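Local coordinates for prophage Lp1 protein 11 (Lactobacillus plantarum WCFS1, PDB 3B7H), which probably binds DNA as a prophage regulator, through a helix-turn-helix domain of the Cro/C1 type, at residues L32-S35 with T36-M40; F67-P71 with P72-V76. All blocks are in the same frame, centred on the assembly; numbering follows the deposited sequence.

Contact 1: residues L32-S35 with T36-M40; sequences LNQS and TVNAM
Asn33 OD1 takes three donors from the residues that follow it: Ser35 OG at 2.7 Å, Thr36 OG1 at 2.9 Å and, by a longer bond, Thr36 N at 3.2 Å. This is the N-cap of helix 34-41. With CG lying between its own backbone N and carbonyl carbon (chi1 65°), the Asn33 amide folds back over the first turn and puts its oxygen where the backbone N-H groups start. The Thr36 hydroxyl comes in 23° off the plane of the Asn33 side-chain carbonyl, whereas that of Ser35 stands well above it.

Behind the cap the normal helical bonds begin: Val37 N to Asn33 O, Asn38 N to Gln34 O and Ala39 N to Ser35 O. One turn along the outer side, Gln34 bends at chi2 and offers NE2 to Asn38 OD1 at 3.3 Å, a long bond that meets the oxygen from above its carbonyl plane, with the two amides turned 62° apart. CG1 of Val37 lies 3.8 Å from the same Gln34 NE2.

The inner side is apolar. Leu32 CD2 presses on Val37 CG2 at 3.4 Å, closer than usual for two methyl groups, and the side chains cross at about a right angle. Both also touch Ala27 of helix 23-30, the first helix of the helix-turn-helix, while Met40 reaches on to helix 4-18. By sequence order, helix 34-41 is the second helix of that motif, in this family the recognition helix, which probably enters the DNA major groove. Polar groups thus occupy the cap and the exposed flank, and methyl groups the inner side. Gathering three donors on one oxygen would probably polarise the Asn33 side-chain carbonyl and hold its amide against rotation at the start of the helix.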
ATOM      1  N   LEU A  32       2.485   0.059 -16.678  1.00 46.41           N
ATOM      2  CA  LEU A  32       1.046  -0.118 -16.480  1.00 46.86           C
ATOM      3  C   LEU A  32       0.274   0.465 -17.649  1.00 47.10           C
ATOM      4  O   LEU A  32       0.760   1.318 -18.411  1.00 46.77           O
ATOM      5  CB  LEU A  32       0.515   0.361 -15.125  1.00 47.61           C
ATOM      6  CG  LEU A  32       1.078   1.570 -14.383  1.00 48.69           C
ATOM      7  CD1 LEU A  32       2.432   1.308 -13.755  1.00 47.16           C
ATOM      8  CD2 LEU A  32       1.116   2.726 -15.356  1.00 51.15           C
ATOM      9  N   ASN A  33      -0.932  -0.032 -17.821  1.00 47.25           N
ATOM     10  CA  ASN A  33      -1.721   0.414 -18.945  1.00 47.15           C
ATOM     11  C   ASN A  33      -2.641   1.505 -18.462  1.00 46.84           C
ATOM     12  O   ASN A  33      -2.839   1.681 -17.240  1.00 46.56           O
ATOM     13  CB  ASN A  33      -2.461  -0.743 -19.640  1.00 47.78           C
ATOM     14  CG  ASN A  33      -3.499  -1.398 -18.755  1.00 49.29           C
ATOM     15  OD1 ASN A  33      -3.703  -0.982 -17.613  1.00 51.93           O
ATOM     16  ND2 ASN A  33      -4.167  -2.425 -19.277  1.00 51.47           N
ATOM     17  N   GLN A  34      -3.184   2.223 -19.448  1.00 46.16           N
ATOM     18  CA  GLN A  34      -3.982   3.428 -19.244  1.00 45.21           C
ATOM     19  C   GLN A  34      -5.156   3.171 -18.305  1.00 44.06           C
ATOM     20  O   GLN A  34      -5.516   4.009 -17.480  1.00 43.40           O
ATOM     21  CB  GLN A  34      -4.487   3.926 -20.611  1.00 46.01           C
ATOM     22  CG  GLN A  34      -4.921   5.388 -20.671  1.00 47.38           C
ATOM     23  CD  GLN A  34      -3.813   6.342 -20.233  1.00 49.86           C
ATOM     24  OE1 GLN A  34      -2.641   6.172 -20.607  1.00 50.59           O
ATOM     25  NE2 GLN A  34      -4.178   7.341 -19.417  1.00 51.39           N
ATOM     26  N   SER A  35      -5.753   1.994 -18.436  1.00 42.75           N
ATOM     27  CA  SER A  35      -6.841   1.601 -17.554  1.00 41.70           C
ATOM     28  C   SER A  35      -6.416   1.650 -16.071  1.00 39.83           C
ATOM     29  O   SER A  35      -7.160   2.166 -15.233  1.00 38.15           O
ATOM     30  CB  SER A  35      -7.384   0.213 -17.969  1.00 41.76           C
ATOM     31  OG  SER A  35      -6.435  -0.815 -17.737  1.00 42.36           O
ATOM     32  N   THR A  36      -5.210   1.161 -15.773  1.00 38.74           N
ATOM     33  CA  THR A  36      -4.704   1.149 -14.405  1.00 38.87           C
ATOM     34  C   THR A  36      -4.397   2.575 -13.933  1.00 38.56           C
ATOM     35  O   THR A  36      -4.712   2.948 -12.798  1.00 37.83           O
ATOM     36  CB  THR A  36      -3.416   0.301 -14.256  1.00 39.07           C
ATOM     37  OG1 THR A  36      -3.634  -1.050 -14.708  1.00 37.15           O
ATOM     38  CG2 THR A  36      -2.974   0.294 -12.787  1.00 38.62           C
ATOM     39  N   VAL A  37      -3.776   3.352 -14.822  1.00 38.75           N
ATOM     40  CA  VAL A  37      -3.502   4.779 -14.602  1.00 38.75           C
ATOM     41  C   VAL A  37      -4.815   5.538 -14.323  1.00 38.64           C
ATOM     42  O   VAL A  37      -4.951   6.222 -13.327  1.00 38.81           O
ATOM     43  CB  VAL A  37      -2.807   5.398 -15.869  1.00 38.82           C
ATOM     44  CG1 VAL A  37      -2.864   6.931 -15.853  1.00 39.52           C
ATOM     45  CG2 VAL A  37      -1.388   4.905 -16.010  1.00 38.33           C
ATOM     46  N   ASN A  38      -5.791   5.385 -15.209  1.00 38.77           N
ATOM     47  CA  ASN A  38      -7.079   6.041 -15.033  1.00 39.09           C
ATOM     48  C   ASN A  38      -7.734   5.684 -13.688  1.00 38.64           C
ATOM     49  O   ASN A  38      -8.269   6.558 -13.006  1.00 36.30           O
ATOM     50  CB  ASN A  38      -8.020   5.720 -16.229  1.00 39.45           C
ATOM     51  CG  ASN A  38      -7.569   6.393 -17.554  1.00 40.02           C
ATOM     52  OD1 ASN A  38      -6.850   7.403 -17.541  1.00 40.91           O
ATOM     53  ND2 ASN A  38      -7.991   5.821 -18.695  1.00 38.90           N
ATOM     54  N   ALA A  39      -7.667   4.400 -13.320  1.00 39.44           N
ATOM     55  CA  ALA A  39      -8.268   3.891 -12.065  1.00 40.40           C
ATOM     56  C   ALA A  39      -7.671   4.563 -10.822  1.00 40.69           C
ATOM     57  O   ALA A  39      -8.384   5.037  -9.925  1.00 39.92           O
ATOM     58  CB  ALA A  39      -8.115   2.385 -11.978  1.00 40.03           C
ATOM     59  N   MET A  40      -6.343   4.625 -10.800  1.00 42.38           N
ATOM     60  CA  MET A  40      -5.592   5.333  -9.750  1.00 42.65           C
ATOM     61  C   MET A  40      -6.228   6.668  -9.372  1.00 42.32           C
ATOM     62  O   MET A  40      -6.395   6.944  -8.184  1.00 43.18           O
ATOM     63  CB  MET A  40      -4.148   5.546 -10.225  1.00 43.08           C
ATOM     64  CG  MET A  40      -3.265   6.401  -9.329  1.00 43.97           C
ATOM     65  SD  MET A  40      -1.513   5.935  -9.545  1.00 48.08           S
ATOM     66  CE  MET A  40      -1.181   6.485 -11.212  1.00 44.99           C
TER

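Contact 2: residues F67-P71 with P72-V76; sequences FFDFP and PYNEV
Asp69 OD1 receives Asn74 ND2 at 2.8 Å, a nearly straight bond (167°) that closes the bend between the end of helix 64-67 and a type I beta turn running from Pro72 to Glu75. The acceptor lies in the amide plane of Asn74, but the carboxylate is met on its anti side and its plane is turned 67° from the amide. With chi1 at 70° the Asn74 side chain folds back over its own main chain, laying the amide alongside the Phe70-Pro71 peptide. Its backbone N also bonds to Phe70 O at 3.1 Å, from above the carbonyl plane. The peptide bond before Pro72 is cis.

Beneath this bend Phe68, Phe70 and Tyr73 form an aromatic cluster. The edge of Phe68 faces Tyr73 in a T-shaped pair, centroids 5.2 Å apart, with CE1 over the middle of the tyrosine ring; Pro72 CG covers the opposite face. Tyr73 in turn directs its own edge toward the face of Phe70, this time offset. Its hydroxyl is hydrogen-bonded to Asp4 of helix 4-18, and Phe70 stacks on His11. The cluster extends into the dimer, where Phe68 meets Phe68 of the second subunit with the rings parallel. Within the chain, the closest aromatic approach across the bend is Phe70 CZ to Tyr73 CD1, 3.4 Å.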
ATOM      1  N   PHE A  67       8.079   6.577  -0.279  1.00 20.59           N
ATOM      2  CA  PHE A  67       6.813   7.015  -0.867  1.00 19.98           C
ATOM      3  C   PHE A  67       5.790   7.397   0.213  1.00 19.79           C
ATOM      4  O   PHE A  67       5.108   8.403   0.099  1.00 20.36           O
ATOM      5  CB  PHE A  67       6.220   5.934  -1.785  1.00 19.92           C
ATOM      6  CG  PHE A  67       4.893   6.323  -2.369  1.00 20.41           C
ATOM      7  CD1 PHE A  67       4.832   7.057  -3.530  1.00 21.01           C
ATOM      8  CD2 PHE A  67       3.723   6.038  -1.701  1.00 19.21           C
ATOM      9  CE1 PHE A  67       3.614   7.476  -4.052  1.00 21.31           C
ATOM     10  CE2 PHE A  67       2.496   6.456  -2.198  1.00 19.55           C
ATOM     11  CZ  PHE A  67       2.438   7.183  -3.368  1.00 21.12           C
ATOM     12  N   PHE A  68       5.712   6.618   1.275  1.00 19.53           N
ATOM     13  CA  PHE A  68       4.694   6.807   2.276  1.00 19.69           C
ATOM     14  C   PHE A  68       5.092   7.756   3.399  1.00 20.04           C
ATOM     15  O   PHE A  68       4.371   7.840   4.396  1.00 19.56           O
ATOM     16  CB  PHE A  68       4.264   5.459   2.856  1.00 19.98           C
ATOM     17  CG  PHE A  68       3.235   4.730   2.018  1.00 21.00           C
ATOM     18  CD1 PHE A  68       1.940   5.214   1.926  1.00 20.07           C
ATOM     19  CD2 PHE A  68       3.562   3.566   1.345  1.00 21.51           C
ATOM     20  CE1 PHE A  68       0.994   4.564   1.172  1.00 20.32           C
ATOM     21  CE2 PHE A  68       2.603   2.910   0.581  1.00 21.89           C
ATOM     22  CZ  PHE A  68       1.326   3.408   0.504  1.00 19.72           C
ATOM     23  N   ASP A  69       6.203   8.480   3.242  1.00 21.33           N
ATOM     24  CA  ASP A  69       6.643   9.449   4.231  1.00 21.47           C
ATOM     25  C   ASP A  69       5.937  10.759   3.979  1.00 22.30           C
ATOM     26  O   ASP A  69       6.574  11.763   3.637  1.00 22.77           O
ATOM     27  CB  ASP A  69       8.163   9.610   4.167  1.00 22.22           C
ATOM     28  CG  ASP A  69       8.751  10.394   5.343  1.00 22.57           C
ATOM     29  OD1 ASP A  69       8.019  10.744   6.321  1.00 21.93           O
ATOM     30  OD2 ASP A  69       9.994  10.653   5.269  1.00 24.02           O
ATOM     31  N   PHE A  70       4.613  10.744   4.141  1.00 22.38           N
ATOM     32  CA  PHE A  70       3.776  11.955   4.088  1.00 22.75           C
ATOM     33  C   PHE A  70       2.513  11.689   4.855  1.00 22.93           C
ATOM     34  O   PHE A  70       2.143  10.533   5.010  1.00 21.99           O
ATOM     35  CB  PHE A  70       3.413  12.366   2.656  1.00 22.93           C
ATOM     36  CG  PHE A  70       2.467  11.434   1.958  1.00 22.36           C
ATOM     37  CD1 PHE A  70       1.144  11.770   1.795  1.00 22.88           C
ATOM     38  CD2 PHE A  70       2.916  10.227   1.427  1.00 22.00           C
ATOM     39  CE1 PHE A  70       0.267  10.930   1.142  1.00 22.53           C
ATOM     40  CE2 PHE A  70       2.050   9.380   0.777  1.00 22.14           C
ATOM     41  CZ  PHE A  70       0.726   9.736   0.611  1.00 22.22           C
ATOM     42  N   PRO A  71       1.860  12.748   5.361  1.00 24.08           N
ATOM     43  CA  PRO A  71       0.601  12.615   6.114  1.00 24.34           C
ATOM     44  C   PRO A  71      -0.552  12.223   5.217  1.00 24.93           C
ATOM     45  O   PRO A  71      -0.642  12.727   4.122  1.00 26.83           O
ATOM     46  CB  PRO A  71       0.360  14.033   6.653  1.00 25.18           C
ATOM     47  CG  PRO A  71       1.670  14.738   6.517  1.00 24.92           C
ATOM     48  CD  PRO A  71       2.277  14.160   5.291  1.00 24.04           C
ATOM     49  N   PRO A  72      -1.465  11.370   5.684  1.00 24.77           N
ATOM     50  CA  PRO A  72      -1.630  10.779   7.016  1.00 24.14           C
ATOM     51  C   PRO A  72      -0.784   9.526   7.301  1.00 24.21           C
ATOM     52  O   PRO A  72      -0.788   9.036   8.425  1.00 23.65           O
ATOM     53  CB  PRO A  72      -3.108  10.385   7.012  1.00 24.21           C
ATOM     54  CG  PRO A  72      -3.360   9.980   5.597  1.00 24.32           C
ATOM     55  CD  PRO A  72      -2.521  10.917   4.755  1.00 25.05           C
ATOM     56  N   TYR A  73      -0.080   9.017   6.297  1.00 23.52           N
ATOM     57  CA  TYR A  73       0.508   7.688   6.382  1.00 22.84           C
ATOM     58  C   TYR A  73       1.753   7.621   7.266  1.00 22.41           C
ATOM     59  O   TYR A  73       2.111   6.542   7.724  1.00 21.24           O
ATOM     60  CB  TYR A  73       0.817   7.164   4.988  1.00 22.59           C
ATOM     61  CG  TYR A  73      -0.419   7.000   4.154  1.00 22.57           C
ATOM     62  CD1 TYR A  73      -0.684   7.869   3.123  1.00 24.10           C
ATOM     63  CD2 TYR A  73      -1.361   6.019   4.444  1.00 22.60           C
ATOM     64  CE1 TYR A  73      -1.844   7.734   2.342  1.00 24.19           C
ATOM     65  CE2 TYR A  73      -2.530   5.882   3.674  1.00 21.96           C
ATOM     66  CZ  TYR A  73      -2.751   6.740   2.621  1.00 21.75           C
ATOM     67  OH  TYR A  73      -3.888   6.653   1.837  1.00 21.96           O
ATOM     68  N   ASN A  74       2.390   8.762   7.525  1.00 22.57           N
ATOM     69  CA  ASN A  74       3.546   8.804   8.406  1.00 23.00           C
ATOM     70  C   ASN A  74       3.228   9.300   9.800  1.00 24.23           C
ATOM     71  O   ASN A  74       4.138   9.671  10.546  1.00 23.93           O
ATOM     72  CB  ASN A  74       4.725   9.573   7.761  1.00 22.70           C
ATOM     73  CG  ASN A  74       4.511  11.064   7.634  1.00 22.29           C
ATOM     74  OD1 ASN A  74       3.434  11.612   7.931  1.00 20.28           O
ATOM     75  ND2 ASN A  74       5.562  11.744   7.170  1.00 20.14           N
ATOM     76  N   GLU A  75       1.955   9.300  10.162  1.00 25.13           N
ATOM     77  CA  GLU A  75       1.568   9.542  11.548  1.00 27.52           C
ATOM     78  C   GLU A  75       0.603   8.461  12.012  1.00 28.05           C
ATOM     79  O   GLU A  75      -0.013   7.821  11.175  1.00 27.27           O
ATOM     80  CB  GLU A  75       0.947  10.931  11.653  1.00 29.04           C
ATOM     81  CG  GLU A  75       1.952  12.095  11.276  1.00 33.31           C
ATOM     82  CD  GLU A  75       3.154  12.325  12.279  1.00 39.25           C
ATOM     83  OE1 GLU A  75       2.892  12.548  13.502  1.00 41.38           O
ATOM     84  OE2 GLU A  75       4.358  12.331  11.834  1.00 41.20           O
ATOM     85  N   VAL A  76       0.466   8.231  13.320  1.00 29.16           N
ATOM     86  CA  VAL A  76      -0.511   7.212  13.782  1.00 29.99           C
ATOM     87  C   VAL A  76      -1.923   7.801  14.103  1.00 31.35           C
ATOM     88  O   VAL A  76      -2.981   7.255  13.662  1.00 32.96           O
ATOM     89  CB  VAL A  76       0.014   6.319  14.967  1.00 30.62           C
ATOM     90  CG1 VAL A  76       1.523   6.096  14.900  1.00 29.56           C
ATOM     91  CG2 VAL A  76      -0.371   6.880  16.301  1.00 31.13           C
TER

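From the N terminus, helix 4-18 and helix 23-30 come first, and contact 1 follows directly, starting helix 34-41 and laying its inner side on both of them. It closes no long loop, joining neighbouring turns of that short helix. Helices 50-60 and 64-67 then lead to contact 2, which closes a short bend in the C-terminal tail and ties it back to helices 4-18 and 50-60. The two are in series, neither nested nor crossed, with centres about 24 Å apart on opposite sides of the chain's centre. Helix 4-18 touches both. Contact 1 belongs to the probable DNA-reading side, whereas contact 2 meets the second subunit.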